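Local coordinates for protein-tyrosine-phosphatase PTP1 (Arabidopsis thaliana, PDB 6KRW), which removes phosphate from phosphotyrosine residues of proteins, dephosphorylating the MAP kinase MPK6 and so helping to modulate plant defence responses, at residues A[207-212]-A[288-293]; A[251-256]-A[293-298]. One frame throughout, in Å; residues are numbered along the deposited sequence.

Interaction 1. Residues A[207-212]-A[288-293]; sequences HGVPKD and YFFCYN
The chi1 of F290, -177°, sets CG opposite the main-chain nitrogen and carries the ring out from helix 285-303 to the loop at 207-212, where V209 and P210 receive it. V209 contributes the branch that lies anti to its own carbonyl carbon (chi1 -68°): CG1 touches CB of F290 at 3.8 Å, at the root of the aromatic side chain, and the two side chains slide past each other in opposite directions. One face of the ring is taken by P210, which lays its CD-CG edge over it. P210 CD stands 3.8 Å from the centroid of the F290 ring, only 18° off the ring normal, a CH-pi contact displaced slightly toward the rim. P210 CG leans over the outer end of the same ring, 3.6 Å from F290 CZ. At the edge, D212 contributes its backbone: its O lies in the ring plane, 3.5 Å from F290 CE1, while its OD1 caps the N of V214. W204 also meets the F290 ring, and T246 and I250 of helix 242-259 touch it as well. Cutting this side chain back to an alanine would probably cost P210 CD its CH-pi contact and leave a gap between the loop and helices 285-303 and 242-259. The example illustrates how one aromatic side chain can join a loop to a helix: the packing links the C-terminal part of the WPD loop, which holds W204 and D206 and is known to be mobile in classical tyrosine phosphatases, to the C-terminal helix of the catalytic domain.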
loop_
_atom_site.group_PDB
_atom_site.type_symbol
_atom_site.label_atom_id
_atom_site.label_comp_id
_atom_site.label_asym_id
_atom_site.label_seq_id
_atom_site.Cartn_x
_atom_site.Cartn_y
_atom_site.Cartn_z
ATOM N N HIS A 207 -5.771 -9.026 9.912
ATOM C CA HIS A 207 -7.251 -9.166 9.865
ATOM C C HIS A 207 -7.913 -8.326 10.962
ATOM O O HIS A 207 -9.047 -8.602 11.303
ATOM C CB HIS A 207 -7.642 -10.653 9.799
ATOM C CG HIS A 207 -7.531 -11.202 8.412
ATOM N ND1 HIS A 207 -8.042 -10.525 7.310
ATOM C CD2 HIS A 207 -6.974 -12.332 7.924
ATOM C CE1 HIS A 207 -7.800 -11.214 6.222
ATOM N NE2 HIS A 207 -7.141 -12.320 6.563
ATOM N N GLY A 208 -7.243 -7.276 11.427
ATOM C CA GLY A 208 -7.756 -6.403 12.491
ATOM C C GLY A 208 -7.503 -4.961 12.163
ATOM O O GLY A 208 -7.267 -4.652 10.931
ATOM N N VAL A 209 -7.548 -4.107 13.189
ATOM C CA VAL A 209 -7.450 -2.633 13.020
ATOM C C VAL A 209 -6.679 -2.071 14.198
ATOM O O VAL A 209 -6.700 -2.647 15.299
ATOM C CB VAL A 209 -8.824 -1.937 12.881
ATOM C CG1 VAL A 209 -9.501 -2.313 11.583
ATOM C CG2 VAL A 209 -9.725 -2.194 14.078
ATOM N N PRO A 210 -5.973 -0.942 13.987
ATOM C CA PRO A 210 -5.316 -0.233 15.079
ATOM C C PRO A 210 -6.339 0.261 16.105
ATOM O O PRO A 210 -7.498 0.347 15.817
ATOM C CB PRO A 210 -4.590 0.943 14.410
ATOM C CG PRO A 210 -4.500 0.548 12.946
ATOM C CD PRO A 210 -5.715 -0.302 12.690
ATOM N N LYS A 211 -5.863 0.575 17.300
ATOM C CA LYS A 211 -6.769 1.098 18.356
ATOM C C LYS A 211 -7.187 2.545 18.052
ATOM O O LYS A 211 -8.239 2.949 18.570
ATOM C CB LYS A 211 -6.097 0.951 19.726
ATOM C CG LYS A 211 -5.497 -0.431 19.958
ATOM C CD LYS A 211 -6.485 -1.571 19.773
ATOM C CE LYS A 211 -5.841 -2.861 19.303
ATOM N NZ LYS A 211 -5.572 -2.867 17.841
ATOM N N ASP A 212 -6.398 3.301 17.277
ATOM C CA ASP A 212 -6.781 4.689 16.905
ATOM C C ASP A 212 -6.236 4.972 15.499
ATOM O O ASP A 212 -5.573 4.117 14.949
ATOM C CB ASP A 212 -6.332 5.676 17.987
ATOM C CG ASP A 212 -4.830 5.765 18.126
ATOM O OD1 ASP A 212 -4.145 6.049 17.118
ATOM O OD2 ASP A 212 -4.363 5.620 19.266
ATOM N N TYR A 288 -12.999 -1.614 6.942
ATOM C CA TYR A 288 -13.790 -0.650 6.158
ATOM C C TYR A 288 -14.224 0.509 7.049
ATOM O O TYR A 288 -14.120 1.647 6.658
ATOM C CB TYR A 288 -14.955 -1.407 5.509
ATOM C CG TYR A 288 -15.697 -0.605 4.478
ATOM C CD1 TYR A 288 -15.113 -0.336 3.250
ATOM C CD2 TYR A 288 -16.946 -0.093 4.736
ATOM C CE1 TYR A 288 -15.774 0.410 2.295
ATOM C CE2 TYR A 288 -17.629 0.633 3.771
ATOM C CZ TYR A 288 -17.017 0.925 2.568
ATOM O OH TYR A 288 -17.673 1.643 1.587
ATOM N N PHE A 289 -14.658 0.204 8.266
ATOM C CA PHE A 289 -15.010 1.266 9.249
ATOM C C PHE A 289 -13.770 2.116 9.547
ATOM O O PHE A 289 -13.876 3.348 9.662
ATOM C CB PHE A 289 -15.596 0.667 10.533
ATOM C CG PHE A 289 -17.095 0.551 10.500
ATOM C CD1 PHE A 289 -17.898 1.597 10.926
ATOM C CD2 PHE A 289 -17.704 -0.602 10.044
ATOM C CE1 PHE A 289 -19.276 1.484 10.905
ATOM C CE2 PHE A 289 -19.091 -0.697 9.992
ATOM C CZ PHE A 289 -19.873 0.335 10.443
ATOM N N PHE A 290 -12.619 1.471 9.687
ATOM C CA PHE A 290 -11.367 2.207 10.007
ATOM C C PHE A 290 -11.046 3.193 8.878
ATOM O O PHE A 290 -10.590 4.292 9.144
ATOM C CB PHE A 290 -10.234 1.222 10.279
ATOM C CG PHE A 290 -8.932 1.864 10.682
ATOM C CD1 PHE A 290 -8.710 2.259 11.995
ATOM C CD2 PHE A 290 -7.924 2.079 9.765
ATOM C CE1 PHE A 290 -7.510 2.859 12.356
ATOM C CE2 PHE A 290 -6.725 2.676 10.125
ATOM C CZ PHE A 290 -6.518 3.066 11.437
ATOM N N CYS A 291 -11.312 2.801 7.615
ATOM C CA CYS A 291 -11.124 3.723 6.467
ATOM C C CYS A 291 -11.943 4.986 6.718
ATOM O O CYS A 291 -11.439 6.074 6.600
ATOM C CB CYS A 291 -11.660 3.150 5.153
ATOM S SG CYS A 291 -10.684 1.824 4.433
ATOM N N TYR A 292 -13.227 4.817 7.044
ATOM C CA TYR A 292 -14.115 5.984 7.246
ATOM C C TYR A 292 -13.589 6.836 8.409
ATOM O O TYR A 292 -13.508 8.047 8.282
ATOM C CB TYR A 292 -15.537 5.535 7.541
ATOM C CG TYR A 292 -16.412 5.413 6.319
ATOM C CD1 TYR A 292 -17.022 6.534 5.801
ATOM C CD2 TYR A 292 -16.641 4.195 5.710
ATOM C CE1 TYR A 292 -17.833 6.464 4.690
ATOM C CE2 TYR A 292 -17.463 4.107 4.596
ATOM C CZ TYR A 292 -18.049 5.244 4.091
ATOM O OH TYR A 292 -18.868 5.223 2.978
ATOM N N ASN A 293 -13.218 6.186 9.515
ATOM C CA ASN A 293 -12.781 6.930 10.723
ATOM C C ASN A 293 -11.503 7.696 10.399
ATOM O O ASN A 293 -11.403 8.868 10.792
ATOM C CB ASN A 293 -12.608 5.960 11.885
ATOM C CG ASN A 293 -13.930 5.507 12.453
ATOM O OD1 ASN A 293 -14.857 6.289 12.550
ATOM N ND2 ASN A 293 -14.009 4.267 12.894
#

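Interaction 2. Residues A[251-256]-A[293-298]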
loop_
_atom_site.group_PDB
_atom_site.type_symbol
_atom_site.label_atom_id
_atom_site.label_comp_id
_atom_site.label_asym_id
_atom_site.label_seq_id
_atom_site.Cartn_x
_atom_site.Cartn_y
_atom_site.Cartn_z
ATOM N N HIS A 251 -5.290 6.995 1.844
ATOM C CA HIS A 251 -4.349 7.874 1.116
ATOM C C HIS A 251 -4.978 8.365 -0.189
ATOM O O HIS A 251 -4.979 9.569 -0.481
ATOM C CB HIS A 251 -3.064 7.084 0.911
ATOM C CG HIS A 251 -1.954 7.791 0.235
ATOM N ND1 HIS A 251 -0.680 7.773 0.759
ATOM C CD2 HIS A 251 -1.875 8.499 -0.912
ATOM C CE1 HIS A 251 0.134 8.418 -0.059
ATOM N NE2 HIS A 251 -0.573 8.894 -1.071
ATOM N N ASN A 252 -5.553 7.436 -0.929
ATOM C CA ASN A 252 -6.123 7.772 -2.248
ATOM C C ASN A 252 -7.341 8.684 -2.088
ATOM O O ASN A 252 -7.516 9.646 -2.875
ATOM C CB ASN A 252 -6.507 6.465 -2.919
ATOM C CG ASN A 252 -7.049 6.642 -4.328
ATOM O OD1 ASN A 252 -8.238 6.363 -4.559
ATOM N ND2 ASN A 252 -6.197 7.095 -5.228
ATOM N N THR A 253 -8.190 8.415 -1.098
ATOM C CA THR A 253 -9.412 9.215 -0.923
ATOM C C THR A 253 -9.026 10.658 -0.617
ATOM O O THR A 253 -9.611 11.596 -1.179
ATOM C CB THR A 253 -10.316 8.615 0.153
ATOM O OG1 THR A 253 -10.737 7.307 -0.289
ATOM C CG2 THR A 253 -11.506 9.503 0.435
ATOM N N ILE A 254 -8.150 10.844 0.373
ATOM C CA ILE A 254 -7.754 12.226 0.755
ATOM C C ILE A 254 -7.137 12.955 -0.442
ATOM O O ILE A 254 -7.533 14.099 -0.703
ATOM C CB ILE A 254 -6.834 12.181 1.984
ATOM C CG1 ILE A 254 -7.595 11.657 3.202
ATOM C CG2 ILE A 254 -6.181 13.535 2.214
ATOM C CD1 ILE A 254 -8.648 12.571 3.741
ATOM N N GLN A 255 -6.219 12.310 -1.164
ATOM C CA GLN A 255 -5.583 12.988 -2.324
ATOM C C GLN A 255 -6.639 13.371 -3.352
ATOM O O GLN A 255 -6.525 14.446 -3.962
ATOM C CB GLN A 255 -4.527 12.097 -2.946
ATOM C CG GLN A 255 -3.269 12.039 -2.116
ATOM C CD GLN A 255 -2.127 11.358 -2.814
ATOM O OE1 GLN A 255 -2.335 10.395 -3.556
ATOM N NE2 GLN A 255 -0.909 11.840 -2.565
ATOM N N ARG A 256 -7.581 12.478 -3.611
ATOM C CA ARG A 256 -8.587 12.765 -4.663
ATOM C C ARG A 256 -9.530 13.888 -4.218
ATOM O O ARG A 256 -9.912 14.700 -5.053
ATOM C CB ARG A 256 -9.315 11.470 -5.027
ATOM C CG ARG A 256 -8.464 10.565 -5.911
ATOM C CD ARG A 256 -9.007 9.164 -5.990
ATOM N NE ARG A 256 -10.380 9.124 -6.488
ATOM C CZ ARG A 256 -11.256 8.197 -6.158
ATOM N NH1 ARG A 256 -10.879 7.165 -5.423
ATOM N NH2 ARG A 256 -12.495 8.253 -6.651
ATOM N N ASN A 293 -13.218 6.186 9.515
ATOM C CA ASN A 293 -12.781 6.930 10.723
ATOM C C ASN A 293 -11.503 7.696 10.399
ATOM O O ASN A 293 -11.403 8.868 10.792
ATOM C CB ASN A 293 -12.608 5.960 11.885
ATOM C CG ASN A 293 -13.930 5.507 12.453
ATOM O OD1 ASN A 293 -14.857 6.289 12.550
ATOM N ND2 ASN A 293 -14.009 4.267 12.894
ATOM N N ALA A 294 -10.560 7.059 9.705
ATOM C CA ALA A 294 -9.281 7.730 9.402
ATOM C C ALA A 294 -9.556 8.900 8.460
ATOM O O ALA A 294 -8.907 9.939 8.552
ATOM C CB ALA A 294 -8.267 6.771 8.829
ATOM N N ILE A 295 -10.416 8.695 7.455
ATOM C CA ILE A 295 -10.683 9.791 6.488
ATOM C C ILE A 295 -11.364 10.962 7.209
ATOM O O ILE A 295 -10.970 12.113 6.988
ATOM C CB ILE A 295 -11.537 9.255 5.324
ATOM C CG1 ILE A 295 -10.720 8.315 4.438
ATOM C CG2 ILE A 295 -12.130 10.397 4.514
ATOM C CD1 ILE A 295 -11.542 7.392 3.547
ATOM N N VAL A 296 -12.335 10.684 8.075
ATOM C CA VAL A 296 -12.973 11.768 8.871
ATOM C C VAL A 296 -11.917 12.473 9.721
ATOM O O VAL A 296 -11.903 13.723 9.717
ATOM C CB VAL A 296 -14.139 11.231 9.714
ATOM C CG1 VAL A 296 -14.552 12.215 10.799
ATOM C CG2 VAL A 296 -15.318 10.887 8.827
ATOM N N ASP A 297 -11.092 11.715 10.442
ATOM C CA ASP A 297 -10.091 12.311 11.376
ATOM C C ASP A 297 -9.130 13.186 10.567
ATOM O O ASP A 297 -8.795 14.292 11.023
ATOM C CB ASP A 297 -9.338 11.228 12.140
ATOM C CG ASP A 297 -10.207 10.528 13.167
ATOM O OD1 ASP A 297 -11.337 11.011 13.409
ATOM O OD2 ASP A 297 -9.770 9.469 13.686
ATOM N N GLU A 298 -8.766 12.728 9.356
ATOM C CA GLU A 298 -7.790 13.513 8.575
ATOM C C GLU A 298 -8.463 14.768 8.021
ATOM O O GLU A 298 -7.826 15.836 7.993
ATOM C CB GLU A 298 -7.111 12.675 7.506
ATOM C CG GLU A 298 -5.968 13.415 6.851
ATOM C CD GLU A 298 -4.838 13.801 7.780
ATOM O OE1 GLU A 298 -4.783 13.241 8.874
ATOM O OE2 GLU A 298 -4.021 14.625 7.377
#
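I254 and T253 on helix 242-259 meet I295 and E298 on helix 285-303 through carbon atoms, with no hydrogen bond crossing the interface. Among these apolar contacts, the I295 side chain reaches T253 with its outermost methyl. CD1 of I295 lies 3.8 Å from T253 CG2 and equally near T253 CB, so the isoleucine ends against the branch point of the threonine, the two side chains crossing at about a right angle. I254 works in the other direction. Its CG1 is anti to the carbonyl carbon (chi1 -66°), and the CD1 beyond it fits between successive turns of the partner helix. There I254 CD1 is 4.2 Å from I295 CG2 and 4.0 Å from the backbone O of I295. It also comes within 4.1 Å of E298 CB. The glutamate therefore takes part through its aliphatic base, crossed by I254 at about a right angle.

The polar bonds run away from this seam. E298 bends at chi2, and its buried carboxylate is held by salt bridges to R217 and K221 of helix 214-223 and by a hydrogen bond with Y224, a setting that would probably favour its ionised form. T253 OG1 bonds back to the carbonyl of A249, one turn earlier. Off the interface, within helix 242-259, R256 NH1 donates to N252 OD1, nearly straight at 162°, while D261 is a salt-bridge partner of R256.

The axes of the short segments approach to 10.1 Å and cross at -37°. Such an oblique, buried helix-helix packing belongs to the helical layer of the tyrosine phosphatase fold, joining the helix that follows the phosphate-binding loop to the C-terminal helix of the domain.

How the interactions relate
Helix 285-303 serves both contacts, and N293 belongs to the segments of each, yet the helix meets a different kind of element each time. In interaction 1 it faces an irregular loop close to residues that by similarity bind the substrate, and the contact is partly buried: F290 is the one helix residue that carries it. Interaction 2 is fully buried, lies away from the annotated sites, and pairs two helices through branched aliphatic side chains and the CB-CG stem of a glutamate; the two centres lie about 12 Å apart. Helix 242-259 connects the two, since it also touches F290. Helix 214-223 likewise borders both: D212 caps its start, while R217 and K221 form salt bridges with E298 and probably offset its charge.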